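PDB 2PO3: 4-dehydrase from Streptomyces venezuelae, which probably acts as a pyridoxal-phosphate-dependent sugar aminotransferase in desosamine biosynthesis and is seen here with its TDP-sugar product held as an external aldimine. Local coordinates for residues A133-R138 / H164-Y169; A106-G111 / E338-Q343; N27-A32 / A249-T254; E59-L64 / A209-D214; M316-A321 / R380-R385. One frame throughout, in Å; residues are numbered along the deposited sequence. Where two conformers were deposited one is given.

The five contacts illustrate how a chain of the DegT/DnrJ/EryC1 family ties distant sequence together. Contacts 3, 4, 2, 1 and 5 open in that order. Contact 1 lies within the span of contact 4, and contact 4 within that of contact 3, while contact 2 crosses contacts 3, 4 and 5. Contacts 1 and 4, centres about 25 Å apart, reach the same seven-stranded mixed sheet. Contacts 3 and 4, centres about 20 Å apart, touch through L253 and R60; their helices 31-44 and 52-65 are consecutive. The centres of contacts 5 and 1 are about 43 Å apart, on opposite sides of the chain's centre. Contacts 2 and 3 also lie at the dimer interface.

Contact 1 (A133-R138 / H164-Y169); sequences AAVTPR and HGLRLY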
# COMPACT_ATOMS: atom_id res chain seq x y z
N ALA A 133 -13.73 18.45 -26.01
CA ALA A 133 -12.79 19.52 -26.26
C ALA A 133 -11.44 19.32 -25.62
O ALA A 133 -10.48 19.96 -26.02
CB ALA A 133 -13.38 20.83 -25.74
N ALA A 134 -11.36 18.46 -24.61
CA ALA A 134 -10.11 18.21 -23.91
C ALA A 134 -9.28 17.07 -24.52
O ALA A 134 -8.07 16.99 -24.31
CB ALA A 134 -10.36 17.96 -22.42
N VAL A 135 -9.96 16.20 -25.27
CA VAL A 135 -9.34 15.04 -25.95
C VAL A 135 -8.17 15.45 -26.86
O VAL A 135 -8.14 16.57 -27.38
CB VAL A 135 -10.37 14.25 -26.79
CG1 VAL A 135 -9.68 13.08 -27.49
CG2 VAL A 135 -11.55 13.81 -25.92
N THR A 136 -7.22 14.54 -27.06
CA THR A 136 -6.05 14.79 -27.93
C THR A 136 -5.49 13.49 -28.50
O THR A 136 -6.07 12.43 -28.24
CB THR A 136 -4.94 15.69 -27.35
OG1 THR A 136 -3.97 14.91 -26.66
CG2 THR A 136 -5.52 16.77 -26.44
N PRO A 137 -4.38 13.56 -29.28
CA PRO A 137 -3.82 12.34 -29.82
C PRO A 137 -3.24 11.49 -28.69
O PRO A 137 -3.12 10.29 -28.81
CB PRO A 137 -2.78 12.73 -30.88
CG PRO A 137 -2.98 14.21 -31.14
CD PRO A 137 -3.76 14.74 -29.95
N ARG A 138 -2.91 12.13 -27.56
CA ARG A 138 -2.36 11.48 -26.38
C ARG A 138 -3.38 10.88 -25.40
O ARG A 138 -3.04 10.06 -24.55
CB ARG A 138 -1.46 12.43 -25.63
CG ARG A 138 -0.34 12.90 -26.52
CD ARG A 138 0.29 14.21 -26.07
NE ARG A 138 -0.62 15.36 -26.03
CZ ARG A 138 -0.84 16.19 -27.05
NH1 ARG A 138 -0.27 16.04 -28.24
NH2 ARG A 138 -1.68 17.20 -26.86
N HIS A 164 -14.29 9.04 -29.00
CA HIS A 164 -12.88 9.21 -29.26
C HIS A 164 -12.03 7.98 -29.05
O HIS A 164 -10.81 8.11 -28.97
CB HIS A 164 -12.30 10.44 -28.52
CG HIS A 164 -13.14 11.65 -28.77
ND1 HIS A 164 -14.46 11.73 -28.30
CD2 HIS A 164 -12.86 12.81 -29.44
CE1 HIS A 164 -14.94 12.92 -28.69
NE2 HIS A 164 -14.01 13.59 -29.37
N GLY A 165 -12.67 6.82 -28.97
CA GLY A 165 -11.91 5.60 -28.75
C GLY A 165 -11.10 5.68 -27.44
O GLY A 165 -9.88 5.43 -27.44
N LEU A 166 -11.80 6.03 -26.33
CA LEU A 166 -11.24 6.17 -24.98
C LEU A 166 -11.91 5.20 -24.01
O LEU A 166 -13.07 4.82 -24.20
CB LEU A 166 -11.56 7.57 -24.43
CG LEU A 166 -11.01 8.63 -25.35
CD1 LEU A 166 -11.29 10.02 -24.77
CD2 LEU A 166 -9.51 8.37 -25.45
N ARG A 167 -11.18 4.79 -22.95
CA ARG A 167 -11.76 3.89 -21.94
C ARG A 167 -12.46 4.72 -20.90
O ARG A 167 -12.13 5.90 -20.71
CB ARG A 167 -10.77 2.96 -21.23
CG ARG A 167 -9.88 2.11 -22.15
CD ARG A 167 -10.54 0.86 -22.76
NE ARG A 167 -9.61 0.06 -23.58
CZ ARG A 167 -9.79 -1.20 -24.00
NH1 ARG A 167 -10.87 -1.92 -23.71
NH2 ARG A 167 -8.83 -1.76 -24.74
N LEU A 168 -13.44 4.13 -20.24
CA LEU A 168 -14.15 4.91 -19.24
C LEU A 168 -14.12 4.26 -17.86
O LEU A 168 -14.66 3.16 -17.66
CB LEU A 168 -15.61 5.18 -19.66
CG LEU A 168 -16.53 5.82 -18.60
CD1 LEU A 168 -16.21 7.31 -18.35
CD2 LEU A 168 -18.00 5.72 -19.04
N TYR A 169 -13.50 4.96 -16.91
CA TYR A 169 -13.42 4.48 -15.54
C TYR A 169 -13.88 5.54 -14.56
O TYR A 169 -13.93 6.73 -14.92
CB TYR A 169 -11.99 4.08 -15.11
CG TYR A 169 -11.30 3.25 -16.14
CD1 TYR A 169 -10.29 3.80 -16.92
CD2 TYR A 169 -11.65 1.91 -16.34
CE1 TYR A 169 -9.63 3.03 -17.88
CE2 TYR A 169 -10.99 1.12 -17.29
CZ TYR A 169 -9.98 1.69 -18.06
OH TYR A 169 -9.32 0.97 -19.01
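V135 is the hub of the contact, and its two methyl groups do different work against H164 and L166. The first interaction is a CH-pi contact: CG2 of V135 sits over one face of the H164 imidazole, 4.0 Å from the ring centroid and 17° off the ring normal. CG1 of V135 comes to the CD2 corner and the CB of H164, 3.7 Å and 3.9 Å away. The V135 torsion (chi1 179°) puts CG1 opposite the backbone N and CG2 beside it, which brings both methyls to the same side of the ring. The two side chains cross obliquely.

The second kind is plain aliphatic packing. CG2 of V135 also reaches CD1 of L166, at 4.0 Å, and L166 in turn leans on T139 and V142 of strand 139-145. The setting is an alpha/beta one: helix 154-163 runs out at H164, G165 with its positive phi closes it as the C-prime residue of a Schellman motif, and the chain then enters strand 167-171 of the central sheet. Trimming V135 to an alanine would probably leave the imidazole face without its methyl cover and the CD1 methyl of L166 without a neighbour from this loop.

Polar interactions lie beside the apolar patch. The H164 ring is fixed through ND1, which is hydrogen-bonded to the backbone O of V160 in the preceding helix. In the loop, R138 N donates to OG1 of T136 at 3.1 Å, an ST turn, and the same hydroxyl is hydrogen-bonded to E92.

Contact 2 (A106-G111 / E338-Q343); sequences ALRWIG and EPYRGQ
R108 and P339 mark the closest backbone approach, their CA atoms 9.3 Å apart, where helix 102-109, ended by a Schellman motif with G111 at C-prime, faces a loop that combines a cis peptide before P339 with a type II turn from Y340 to Q343. The phenol oxygen OH of Y340 comes up against the aliphatic root of R108, 3.5 Å from its CB and 4.0 Å from its CG. Farther along, CD of R108 passes CG of P339 at 4.2 Å. The arginine chain bends at chi2 (87°) and chi3 (-65°), and its guanidinium plane stands 78° from the phenol ring. Within the loop, CD of P339 lies over one face of that ring.

Both polar ends are engaged outside the two segments. Y340 OH is hydrogen-bonded to ND1 of H105, three residues before R108 on the same helix, whereas R108 bonds through NE to the backbone O of L112 and through NH1 to the backbone O of P236 of the second subunit. Across the contact R108 offers its methylenes while its charge serves helix end and dimer partner, which implies a junction held by van der Waals packing and oriented by polar bonds at its margins.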
# COMPACT_ATOMS: atom_id res chain seq x y z
N ALA A 106 -2.53 9.81 -8.23
CA ALA A 106 -2.34 8.37 -8.36
C ALA A 106 -1.74 8.02 -9.71
O ALA A 106 -0.87 7.14 -9.85
CB ALA A 106 -3.68 7.65 -8.22
N LEU A 107 -2.23 8.75 -10.71
CA LEU A 107 -1.75 8.49 -12.07
C LEU A 107 -0.46 9.15 -12.40
O LEU A 107 0.32 8.59 -13.14
CB LEU A 107 -2.81 8.80 -13.12
CG LEU A 107 -4.10 8.07 -12.81
CD1 LEU A 107 -5.05 8.32 -13.96
CD2 LEU A 107 -3.84 6.57 -12.58
N ARG A 108 -0.27 10.33 -11.85
CA ARG A 108 0.94 11.10 -12.06
C ARG A 108 2.16 10.36 -11.50
O ARG A 108 3.28 10.43 -12.01
CB ARG A 108 0.80 12.48 -11.41
CG ARG A 108 2.11 13.26 -11.33
CD ARG A 108 2.35 14.05 -12.62
NE ARG A 108 2.56 13.23 -13.83
CZ ARG A 108 3.75 12.70 -14.12
NH1 ARG A 108 4.79 12.89 -13.30
NH2 ARG A 108 3.89 11.97 -15.23
N TRP A 109 1.91 9.65 -10.40
CA TRP A 109 2.91 8.87 -9.67
C TRP A 109 3.52 7.79 -10.54
O TRP A 109 4.72 7.50 -10.43
CB TRP A 109 2.20 8.18 -8.49
CG TRP A 109 3.15 7.54 -7.54
CD1 TRP A 109 3.34 6.21 -7.39
CD2 TRP A 109 4.01 8.20 -6.59
NE1 TRP A 109 4.28 5.99 -6.40
CE2 TRP A 109 4.73 7.18 -5.91
CE3 TRP A 109 4.31 9.53 -6.28
CZ2 TRP A 109 5.67 7.48 -4.90
CZ3 TRP A 109 5.24 9.83 -5.31
CH2 TRP A 109 5.91 8.81 -4.61
N ILE A 110 2.68 7.21 -11.41
CA ILE A 110 3.13 6.16 -12.32
C ILE A 110 3.42 6.68 -13.71
O ILE A 110 3.41 5.91 -14.66
CB ILE A 110 2.18 4.99 -12.39
CG1 ILE A 110 0.77 5.48 -12.68
CG2 ILE A 110 2.20 4.23 -11.07
CD1 ILE A 110 -0.12 4.36 -13.20
N GLY A 111 3.63 8.01 -13.81
CA GLY A 111 3.95 8.69 -15.06
C GLY A 111 2.83 9.12 -16.03
O GLY A 111 3.15 9.48 -17.14
N GLU A 338 0.17 21.31 -6.59
CA GLU A 338 1.40 20.86 -7.25
C GLU A 338 1.30 19.38 -7.55
O GLU A 338 0.70 18.63 -6.81
CB GLU A 338 2.67 21.13 -6.45
CG GLU A 338 2.77 22.62 -6.08
CD GLU A 338 3.27 23.44 -7.24
OE1 GLU A 338 3.73 22.97 -8.28
OE2 GLU A 338 3.12 24.71 -7.02
N PRO A 339 1.86 18.97 -8.66
CA PRO A 339 2.57 19.89 -9.54
C PRO A 339 1.69 20.50 -10.64
O PRO A 339 2.25 20.99 -11.62
CB PRO A 339 3.53 18.89 -10.25
CG PRO A 339 2.75 17.59 -10.43
CD PRO A 339 1.76 17.59 -9.26
N TYR A 340 0.33 20.49 -10.55
CA TYR A 340 -0.53 21.03 -11.64
C TYR A 340 -0.62 22.53 -11.69
O TYR A 340 -0.85 23.12 -12.75
CB TYR A 340 -1.96 20.39 -11.69
CG TYR A 340 -1.84 18.95 -11.30
CD1 TYR A 340 -2.29 18.51 -10.06
CD2 TYR A 340 -1.18 18.07 -12.16
CE1 TYR A 340 -2.11 17.17 -9.69
CE2 TYR A 340 -0.99 16.73 -11.79
CZ TYR A 340 -1.46 16.29 -10.55
OH TYR A 340 -1.28 14.97 -10.21
N ARG A 341 -0.47 23.08 -10.50
CA ARG A 341 -0.54 24.49 -10.25
C ARG A 341 0.23 25.32 -11.24
O ARG A 341 1.42 25.13 -11.44
CB ARG A 341 0.03 24.74 -8.89
CG ARG A 341 0.06 26.22 -8.61
CD ARG A 341 0.39 26.51 -7.15
NE ARG A 341 -0.21 27.76 -6.69
CZ ARG A 341 -1.49 27.93 -6.33
NH1 ARG A 341 -2.39 26.94 -6.34
NH2 ARG A 341 -1.89 29.14 -5.94
N GLY A 342 -0.45 26.26 -11.89
CA GLY A 342 0.26 27.11 -12.82
C GLY A 342 0.53 26.57 -14.21
O GLY A 342 1.13 27.24 -15.04
N GLN A 343 0.10 25.35 -14.46
CA GLN A 343 0.29 24.80 -15.76
C GLN A 343 -0.96 25.13 -16.57
O GLN A 343 -1.97 25.54 -16.01
CB GLN A 343 0.66 23.32 -15.70
CG GLN A 343 2.00 23.16 -14.95
CD GLN A 343 2.46 21.71 -14.90
OE1 GLN A 343 3.66 21.44 -14.72
NE2 GLN A 343 1.53 20.77 -15.07

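Contact 3 (N27-A32 / A249-T254); sequences NRIDRA and AAMGLT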
# COMPACT_ATOMS: atom_id res chain seq x y z
N ASN A 27 -16.61 5.39 12.15
CA ASN A 27 -17.85 4.89 12.73
C ASN A 27 -17.54 3.70 13.64
O ASN A 27 -16.80 2.83 13.21
CB ASN A 27 -18.75 4.38 11.58
CG ASN A 27 -19.41 5.52 10.81
OD1 ASN A 27 -19.83 6.52 11.40
ND2 ASN A 27 -19.37 5.43 9.51
N ARG A 28 -18.08 3.58 14.87
CA ARG A 28 -17.74 2.42 15.70
C ARG A 28 -18.14 1.05 15.17
O ARG A 28 -19.00 0.91 14.29
CB ARG A 28 -17.88 2.57 17.21
CG ARG A 28 -16.84 3.52 17.80
CD ARG A 28 -16.43 3.22 19.24
NE ARG A 28 -15.89 4.35 20.01
CZ ARG A 28 -14.59 4.55 20.32
NH1 ARG A 28 -13.63 3.72 19.93
NH2 ARG A 28 -14.24 5.62 21.03
N ILE A 29 -17.49 0.02 15.66
CA ILE A 29 -17.81 -1.34 15.19
C ILE A 29 -17.97 -2.29 16.36
O ILE A 29 -17.61 -1.98 17.50
CB ILE A 29 -16.74 -1.98 14.28
CG1 ILE A 29 -15.33 -1.73 14.82
CG2 ILE A 29 -16.88 -1.53 12.82
CD1 ILE A 29 -14.75 -2.93 15.57
N ASP A 30 -18.47 -3.47 16.01
CA ASP A 30 -18.64 -4.54 16.98
C ASP A 30 -17.26 -5.21 17.18
O ASP A 30 -16.82 -6.08 16.41
CB ASP A 30 -19.68 -5.55 16.48
CG ASP A 30 -19.90 -6.72 17.39
OD1 ASP A 30 -19.13 -7.02 18.28
OD2 ASP A 30 -20.91 -7.49 17.02
N ARG A 31 -16.57 -4.75 18.23
CA ARG A 31 -15.26 -5.23 18.56
C ARG A 31 -15.10 -6.75 18.61
O ARG A 31 -14.09 -7.33 18.19
CB ARG A 31 -14.75 -4.55 19.82
CG ARG A 31 -13.40 -3.95 19.50
CD ARG A 31 -12.82 -3.08 20.60
NE ARG A 31 -13.19 -1.68 20.41
CZ ARG A 31 -12.59 -0.68 21.03
NH1 ARG A 31 -11.60 -0.86 21.89
NH2 ARG A 31 -13.02 0.54 20.78
N ALA A 32 -16.11 -7.40 19.15
CA ALA A 32 -16.13 -8.84 19.31
C ALA A 32 -16.06 -9.53 17.99
O ALA A 32 -15.36 -10.53 17.87
CB ALA A 32 -17.38 -9.32 20.05
N ALA A 249 -8.77 -6.98 6.06
CA ALA A 249 -10.02 -7.60 5.59
C ALA A 249 -10.96 -7.89 6.79
O ALA A 249 -12.17 -7.76 6.75
CB ALA A 249 -9.74 -8.83 4.72
N ALA A 250 -10.37 -8.26 7.94
CA ALA A 250 -11.14 -8.53 9.11
C ALA A 250 -11.90 -7.26 9.52
O ALA A 250 -13.11 -7.28 9.80
CB ALA A 250 -10.20 -8.90 10.25
N MET A 251 -11.17 -6.15 9.56
CA MET A 251 -11.78 -4.89 9.91
C MET A 251 -12.83 -4.55 8.83
O MET A 251 -13.98 -4.18 9.10
CB MET A 251 -10.73 -3.78 10.00
CG MET A 251 -11.37 -2.43 10.28
SD MET A 251 -12.28 -2.46 11.85
CE MET A 251 -12.50 -0.69 12.13
N GLY A 252 -12.42 -4.72 7.57
CA GLY A 252 -13.29 -4.46 6.42
C GLY A 252 -14.68 -5.13 6.46
O GLY A 252 -15.71 -4.49 6.20
N LEU A 253 -14.71 -6.43 6.78
CA LEU A 253 -15.95 -7.21 6.85
C LEU A 253 -16.87 -6.81 8.00
O LEU A 253 -18.07 -6.85 7.85
CB LEU A 253 -15.64 -8.71 7.04
CG LEU A 253 -14.96 -9.27 5.82
CD1 LEU A 253 -14.19 -10.54 6.17
CD2 LEU A 253 -16.00 -9.48 4.73
N THR A 254 -16.26 -6.46 9.12
CA THR A 254 -16.94 -6.05 10.34
C THR A 254 -17.55 -4.68 10.16
O THR A 254 -18.52 -4.30 10.82
CB THR A 254 -15.92 -6.03 11.50
OG1 THR A 254 -15.20 -7.24 11.59
CG2 THR A 254 -16.58 -5.67 12.83
O HOH W 1 -19.49 -4.13 13.30
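T254, which packs its methyl against I29 and D30, has a hydroxyl gripped twice: OG1 donates to the backbone O of A250 at 2.8 Å, and it is also hydrogen-bonded to NH1 of R37. The bond to A250 is the familiar one of a threonine bound back to the preceding helical turn; the donor is tilted 27° from the carbonyl plane, with a C=O...donor angle of 152°. The N-cap of helix 31-44, at D30, packs against the long helix 246-276. OD1 of D30 accepts weakly from A32 N and from R33 N.

Holding OG1 on A250 leaves CG2 of T254 opposite the backbone N (OG1 has chi1 -51°), and that methyl faces the incoming loop. CG2 of T254 lies 3.6 Å from the backbone O of D30 and 4.0 Å from CB of I29. A water completes the join, taking a hydrogen bond from D30 N at 3.0 Å and giving one to the backbone O of T254 at 2.7 Å. With an alanine at T254, both the methyl and the hydroxyl are gone, which would probably leave R37 NH1 without this mate and open a gap beside I29.

Beyond the contact, R31 forms a salt bridge with D43 of the second subunit, so this helix start also faces the dimer partner. M251 adds the last apolar touch: its chain bends at chi2, bringing the terminal CE of M251 to 4.0 Å from CG1 of I29.

Contact 4 (E59-L64 / A209-D214); sequences ERVAGL and AVVTDD
Where V61 meets A209 and V211, the flat groups come from outside the two segments: the side chain of F196 touches both V61 and A209, and that of F194 touches both V61 and V211. Between the segments themselves the meeting is entirely aliphatic. One methyl does the work. CG1 of V61 lies 3.9 Å from CB of A209 and equally 3.9 Å from CG1 of V211, bridging two residues that point from the same face of the strand. It is carried there by a torsion that sets CG1 trans to the backbone N (chi1 170°), while the V61 and V211 side chains cross at about a right angle.

The alternation of the strand decides the rest. V210 and T212 point away from helix 52-65 and pack instead on helix 215-225, V210 on I221 and T212 on L217 and A218. As the strand ends, OG1 of T212 accepts from D214 N at 3.2 Å in an ST turn, and D214 then serves as N-cap of that second helix. Strand 208-212 thus has a helix on each face, a helix-sheet-helix layering typical of the large domain of fold type I pyridoxal-phosphate enzymes.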
# COMPACT_ATOMS: atom_id res chain seq x y z
N GLU A 59 -15.85 -10.49 -2.22
CA GLU A 59 -17.15 -10.99 -2.62
C GLU A 59 -18.28 -10.02 -2.31
O GLU A 59 -19.10 -9.66 -3.17
CB GLU A 59 -17.39 -12.38 -2.02
CG GLU A 59 -18.68 -13.02 -2.55
CD GLU A 59 -19.07 -14.19 -1.71
OE1 GLU A 59 -19.03 -15.34 -2.14
OE2 GLU A 59 -19.38 -13.86 -0.47
N ARG A 60 -18.31 -9.61 -1.04
CA ARG A 60 -19.30 -8.68 -0.60
C ARG A 60 -19.10 -7.40 -1.39
O ARG A 60 -20.03 -6.84 -1.99
CB ARG A 60 -19.22 -8.48 0.91
CG ARG A 60 -19.28 -9.80 1.67
CD ARG A 60 -19.27 -9.55 3.16
NE ARG A 60 -20.34 -8.65 3.61
CZ ARG A 60 -20.47 -8.26 4.89
NH1 ARG A 60 -19.66 -8.71 5.85
NH2 ARG A 60 -21.48 -7.45 5.23
N VAL A 61 -17.86 -6.93 -1.44
CA VAL A 61 -17.60 -5.72 -2.19
C VAL A 61 -18.14 -5.74 -3.60
O VAL A 61 -18.82 -4.80 -4.01
CB VAL A 61 -16.13 -5.26 -2.13
CG1 VAL A 61 -15.92 -4.14 -3.14
CG2 VAL A 61 -15.76 -4.84 -0.70
N ALA A 62 -17.85 -6.82 -4.35
CA ALA A 62 -18.34 -6.92 -5.72
C ALA A 62 -19.87 -6.95 -5.81
O ALA A 62 -20.49 -6.38 -6.70
CB ALA A 62 -17.66 -8.02 -6.54
N GLY A 63 -20.48 -7.63 -4.85
CA GLY A 63 -21.91 -7.70 -4.87
C GLY A 63 -22.50 -6.31 -4.82
O GLY A 63 -23.38 -5.98 -5.61
N LEU A 64 -21.96 -5.54 -3.87
CA LEU A 64 -22.36 -4.16 -3.62
C LEU A 64 -22.25 -3.23 -4.83
O LEU A 64 -23.03 -2.28 -4.95
CB LEU A 64 -21.56 -3.59 -2.44
CG LEU A 64 -22.11 -3.98 -1.08
CD1 LEU A 64 -21.19 -3.41 -0.01
CD2 LEU A 64 -23.50 -3.40 -0.86
N ALA A 209 -10.44 -1.30 -3.35
CA ALA A 209 -10.92 -2.35 -4.25
C ALA A 209 -11.21 -1.82 -5.62
O ALA A 209 -11.84 -0.77 -5.78
CB ALA A 209 -12.25 -2.95 -3.85
N VAL A 210 -10.75 -2.58 -6.60
CA VAL A 210 -10.97 -2.28 -8.00
C VAL A 210 -12.02 -3.28 -8.40
O VAL A 210 -11.80 -4.49 -8.25
CB VAL A 210 -9.70 -2.48 -8.81
CG1 VAL A 210 -9.91 -1.97 -10.24
CG2 VAL A 210 -8.58 -1.70 -8.14
N VAL A 211 -13.16 -2.77 -8.87
CA VAL A 211 -14.27 -3.62 -9.28
C VAL A 211 -14.57 -3.51 -10.78
O VAL A 211 -14.53 -2.44 -11.37
CB VAL A 211 -15.54 -3.42 -8.47
CG1 VAL A 211 -15.32 -3.74 -7.00
CG2 VAL A 211 -16.09 -2.01 -8.68
N THR A 212 -14.88 -4.66 -11.37
CA THR A 212 -15.18 -4.70 -12.78
C THR A 212 -15.90 -5.97 -13.18
O THR A 212 -15.82 -7.00 -12.50
CB THR A 212 -13.86 -4.62 -13.59
OG1 THR A 212 -14.16 -4.49 -14.97
CG2 THR A 212 -13.00 -5.87 -13.34
N ASP A 213 -16.58 -5.90 -14.33
CA ASP A 213 -17.29 -7.06 -14.83
C ASP A 213 -16.37 -7.85 -15.78
O ASP A 213 -16.60 -9.03 -16.08
CB ASP A 213 -18.64 -6.67 -15.46
CG ASP A 213 -19.84 -7.01 -14.63
OD1 ASP A 213 -19.83 -7.82 -13.70
OD2 ASP A 213 -20.90 -6.35 -15.02
N ASP A 214 -15.30 -7.17 -16.21
CA ASP A 214 -14.27 -7.67 -17.11
C ASP A 214 -13.27 -8.60 -16.43
O ASP A 214 -12.32 -8.15 -15.79
CB ASP A 214 -13.52 -6.48 -17.69
CG ASP A 214 -12.64 -6.90 -18.81
OD1 ASP A 214 -12.28 -8.04 -18.99
OD2 ASP A 214 -12.27 -5.90 -19.55

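Contact 5 (M316-A321 / R380-R385); sequences MEVLKA and RLCATR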
# COMPACT_ATOMS: atom_id res chain seq x y z
N MET A 316 -15.01 28.09 8.59
CA MET A 316 -14.22 26.94 9.01
C MET A 316 -13.42 27.21 10.29
O MET A 316 -13.43 26.46 11.29
CB MET A 316 -13.26 26.56 7.88
CG MET A 316 -13.81 25.53 6.92
SD MET A 316 -12.50 24.47 6.22
CE MET A 316 -11.08 25.03 7.17
N GLU A 317 -12.71 28.31 10.24
CA GLU A 317 -11.89 28.71 11.38
C GLU A 317 -12.70 28.93 12.64
O GLU A 317 -12.30 28.52 13.74
CB GLU A 317 -11.15 30.02 11.08
CG GLU A 317 -9.99 29.87 10.09
CD GLU A 317 -9.03 31.03 10.19
OE1 GLU A 317 -8.92 31.91 9.34
OE2 GLU A 317 -8.36 31.04 11.32
N VAL A 318 -13.84 29.60 12.49
CA VAL A 318 -14.70 29.89 13.62
C VAL A 318 -15.16 28.61 14.29
O VAL A 318 -15.20 28.51 15.51
CB VAL A 318 -15.90 30.75 13.21
CG1 VAL A 318 -16.82 30.99 14.39
CG2 VAL A 318 -15.44 32.09 12.64
N LEU A 319 -15.52 27.63 13.46
CA LEU A 319 -15.98 26.38 14.04
C LEU A 319 -14.81 25.60 14.64
O LEU A 319 -14.88 25.00 15.71
CB LEU A 319 -16.75 25.50 13.03
CG LEU A 319 -18.15 25.99 12.62
CD1 LEU A 319 -18.18 27.49 12.29
CD2 LEU A 319 -18.61 25.19 11.41
N LYS A 320 -13.70 25.60 13.94
CA LYS A 320 -12.58 24.90 14.48
C LYS A 320 -12.29 25.42 15.88
O LYS A 320 -11.93 24.68 16.79
CB LYS A 320 -11.36 25.06 13.61
CG LYS A 320 -10.20 24.26 14.17
CD LYS A 320 -9.26 23.78 13.08
CE LYS A 320 -9.08 22.26 13.04
NZ LYS A 320 -10.03 21.54 12.14
N ALA A 321 -12.42 26.72 16.06
CA ALA A 321 -12.15 27.23 17.39
C ALA A 321 -13.11 26.71 18.44
O ALA A 321 -12.81 26.59 19.63
CB ALA A 321 -12.02 28.75 17.45
N ARG A 380 -25.53 29.03 11.76
CA ARG A 380 -26.58 30.02 11.67
C ARG A 380 -26.04 31.35 12.18
O ARG A 380 -26.29 32.38 11.59
CB ARG A 380 -27.77 29.55 12.47
CG ARG A 380 -28.97 30.48 12.40
CD ARG A 380 -30.18 29.76 12.93
NE ARG A 380 -30.64 28.67 12.06
CZ ARG A 380 -31.41 28.82 10.97
NH1 ARG A 380 -31.84 30.02 10.56
NH2 ARG A 380 -31.78 27.76 10.25
N LEU A 381 -25.27 31.33 13.25
CA LEU A 381 -24.70 32.55 13.78
C LEU A 381 -23.81 33.22 12.72
O LEU A 381 -23.95 34.41 12.35
CB LEU A 381 -23.89 32.23 15.06
CG LEU A 381 -23.05 33.37 15.64
CD1 LEU A 381 -24.01 34.45 16.09
CD2 LEU A 381 -22.25 32.92 16.86
N CYS A 382 -22.88 32.42 12.19
CA CYS A 382 -21.94 32.86 11.17
C CYS A 382 -22.60 33.46 9.94
O CYS A 382 -22.17 34.46 9.37
CB CYS A 382 -21.07 31.67 10.67
SG CYS A 382 -19.88 31.04 11.90
N ALA A 383 -23.66 32.81 9.51
CA ALA A 383 -24.38 33.24 8.34
C ALA A 383 -25.16 34.51 8.56
O ALA A 383 -25.19 35.37 7.68
CB ALA A 383 -25.27 32.13 7.80
N THR A 384 -25.79 34.62 9.73
CA THR A 384 -26.59 35.79 10.04
C THR A 384 -25.81 36.98 10.54
O THR A 384 -26.34 38.10 10.56
CB THR A 384 -27.70 35.49 11.05
OG1 THR A 384 -27.08 35.17 12.28
CG2 THR A 384 -28.53 34.32 10.56
N ARG A 385 -24.56 36.74 10.96
CA ARG A 385 -23.75 37.83 11.47
C ARG A 385 -22.39 37.94 10.81
O ARG A 385 -21.52 38.61 11.37
CB ARG A 385 -23.57 37.76 12.98
CG ARG A 385 -24.86 37.44 13.75
CD ARG A 385 -25.58 38.64 14.36
NE ARG A 385 -24.75 39.58 15.12
CZ ARG A 385 -24.74 39.71 16.45
NH1 ARG A 385 -25.51 38.96 17.25
NH2 ARG A 385 -23.94 40.63 17.01
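V318 and C382 bring the two backbones nearest, CA to CA 8.2 Å, and both lie on regular helices: 312-321, and the long 369-394 near the end of the chain. This is helix-to-helix packing, consistent with the C-terminal small domain of a fold type I aminotransferase. The helical frames are sound on both sides, with K320 N to M316 O and R385 N to L381 O each at 2.8 Å.

A single sulfur mediates the contact. SG of C382 projects from its helix beside the backbone N (chi1 -69°) and settles against two consecutive residues of the other helix. CG1 of V318, the branch trans to its own backbone N, is 3.9 Å from SG of C382. All three residues are buried, so the thiol spends its surface on hydrocarbon rather than on solvent.

L319 also packs on V324 of strand 324-325, linking this helix to the short strand that follows it, while R380 hydrogen-bonds through NH2 to the backbone O atoms of H276 and A278, tying the long helix to the end of helix 246-276 and the residues just after it. Next to the V318 methyl, CD1 of L319 lies 4.0 Å from SG of C382.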